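Local structure of trichothecene 3-O-acetyltransferase (Gibberella zeae, 2RKV) at residues L278-G283 with D431-R436. The protein probably transfers an acetyl group from acetyl coenzyme A to the 3-hydroxyl of trichothecene mycotoxins. Sequence-based numbering, arbitrary orientation.
Sequences LERIDG and DEDMDR
Arg280 reaches from the loop after helix 261-277 to the first turn of helix 431-439, where Asp433 receives it in a side-on, bidentate salt bridge on the surface of this BAHD-superfamily acyltransferase. Arg280 CB lies 3.7 Å from Glu432 OE2. With CG lodged between the backbone N and the carbonyl carbon (chi1 62°) and the chain extended from there to NE, Arg280 CD passes the same carboxylate, 3.6 Å from Glu432 OE2. At the tip, Arg280 NE donates to Asp433 OD1 (2.8 Å, 169° at the hydrogen) and Arg280 NH2 to Asp433 OD2, also 2.8 Å. Both oxygens are met on their syn sides and lie close to the guanidinium plane, although the carboxylate is twisted 28° from it; two nearly straight bonds fix the rotation of both groups. Arginine suits this place because one flat group can serve several acceptors: NH2 also donates to Ser372 O. Short, buried Asp433 supplies two oxygens, and its OD2 is shared with Arg277, so two cations probably favour its ionised form. Glu432 turns instead to Arg436, one helical turn on: Arg436 NH1 donates to the anti lone pair of Glu432 OE2 at 3.2 Å. This longer, more bent bond probably helps to place Arg436 beside Glu279, whose aliphatic CB covers one guanidinium face near the rim, 3.5 Å from Arg436 NE.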
# COMPACT_ATOMS: atom_id res chain seq x y z
N LEU A 278 2.72 -23.82 -12.33
CA LEU A 278 2.71 -25.27 -12.59
C LEU A 278 3.70 -25.66 -13.68
O LEU A 278 4.14 -26.81 -13.75
CB LEU A 278 1.31 -25.73 -13.00
CG LEU A 278 0.27 -25.90 -11.89
CD1 LEU A 278 -1.11 -26.04 -12.51
CD2 LEU A 278 0.60 -27.09 -10.99
N GLU A 279 4.04 -24.69 -14.53
CA GLU A 279 5.01 -24.91 -15.61
C GLU A 279 6.46 -25.01 -15.11
O GLU A 279 7.34 -25.44 -15.86
CB GLU A 279 4.88 -23.84 -16.69
CG GLU A 279 3.51 -23.80 -17.37
CD GLU A 279 3.08 -25.15 -17.94
OE1 GLU A 279 3.87 -25.77 -18.67
OE2 GLU A 279 1.94 -25.58 -17.65
N ARG A 280 6.70 -24.63 -13.86
CA ARG A 280 8.06 -24.70 -13.30
C ARG A 280 8.19 -25.44 -11.97
O ARG A 280 9.30 -25.79 -11.57
CB ARG A 280 8.71 -23.31 -13.22
CG ARG A 280 7.99 -22.32 -12.33
CD ARG A 280 8.82 -21.06 -12.16
NE ARG A 280 8.14 -20.08 -11.31
CZ ARG A 280 8.25 -20.03 -9.98
NH1 ARG A 280 9.02 -20.88 -9.33
NH2 ARG A 280 7.58 -19.10 -9.30
N ILE A 281 7.07 -25.66 -11.28
CA ILE A 281 7.08 -26.43 -10.03
C ILE A 281 5.90 -27.41 -9.94
O ILE A 281 4.93 -27.29 -10.69
CB ILE A 281 7.12 -25.52 -8.75
CG1 ILE A 281 6.07 -24.41 -8.85
CG2 ILE A 281 8.54 -24.97 -8.51
CD1 ILE A 281 6.26 -23.27 -7.88
N ASP A 282 6.00 -28.38 -9.03
CA ASP A 282 4.95 -29.39 -8.88
C ASP A 282 3.68 -28.83 -8.24
O ASP A 282 3.75 -27.93 -7.40
CB ASP A 282 5.46 -30.58 -8.05
CG ASP A 282 4.57 -31.80 -8.19
OD1 ASP A 282 4.52 -32.38 -9.30
OD2 ASP A 282 3.92 -32.19 -7.20
N GLY A 283 2.54 -29.38 -8.62
CA GLY A 283 1.25 -29.00 -8.04
C GLY A 283 1.16 -29.19 -6.53
O GLY A 283 0.33 -28.57 -5.87
N ASP A 431 10.62 -13.38 -14.22
CA ASP A 431 10.41 -13.26 -15.67
C ASP A 431 9.62 -14.42 -16.27
O ASP A 431 8.72 -14.20 -17.08
CB ASP A 431 11.75 -13.11 -16.39
CG ASP A 431 12.39 -11.75 -16.18
OD1 ASP A 431 11.74 -10.84 -15.61
OD2 ASP A 431 13.56 -11.59 -16.60
N GLU A 432 9.94 -15.65 -15.89
CA GLU A 432 9.28 -16.79 -16.52
C GLU A 432 7.79 -16.87 -16.19
O GLU A 432 7.00 -17.25 -17.03
CB GLU A 432 10.02 -18.11 -16.28
CG GLU A 432 10.12 -18.58 -14.85
CD GLU A 432 11.02 -19.80 -14.73
OE1 GLU A 432 12.10 -19.67 -14.13
OE2 GLU A 432 10.66 -20.87 -15.25
N ASP A 433 7.44 -16.48 -14.96
CA ASP A 433 6.04 -16.33 -14.54
C ASP A 433 5.34 -15.18 -15.26
O ASP A 433 4.24 -15.34 -15.78
CB ASP A 433 5.96 -16.09 -13.03
CG ASP A 433 6.25 -17.34 -12.22
OD1 ASP A 433 6.45 -18.43 -12.81
OD2 ASP A 433 6.28 -17.24 -10.98
N MET A 434 5.99 -14.01 -15.29
CA MET A 434 5.41 -12.86 -15.97
C MET A 434 5.16 -13.13 -17.46
O MET A 434 4.09 -12.80 -17.97
CB MET A 434 6.29 -11.62 -15.79
CG MET A 434 5.67 -10.34 -16.32
SD MET A 434 4.34 -9.71 -15.26
CE MET A 434 5.31 -8.94 -13.96
N ASP A 435 6.14 -13.74 -18.13
CA ASP A 435 6.02 -14.02 -19.56
C ASP A 435 4.88 -15.00 -19.85
O ASP A 435 4.09 -14.78 -20.77
CB ASP A 435 7.33 -14.57 -20.14
CG ASP A 435 8.45 -13.53 -20.14
OD1 ASP A 435 8.16 -12.32 -20.19
OD2 ASP A 435 9.62 -13.95 -20.10
N ARG A 436 4.79 -16.05 -19.04
CA ARG A 436 3.73 -17.05 -19.19
C ARG A 436 2.36 -16.46 -18.88
O ARG A 436 1.37 -16.76 -19.55
CB ARG A 436 3.99 -18.27 -18.31
CG ARG A 436 5.14 -19.14 -18.80
CD ARG A 436 5.35 -20.36 -17.92
NE ARG A 436 6.32 -21.27 -18.53
CZ ARG A 436 7.47 -21.65 -17.98
NH1 ARG A 436 7.82 -21.22 -16.78
NH2 ARG A 436 8.27 -22.48 -18.65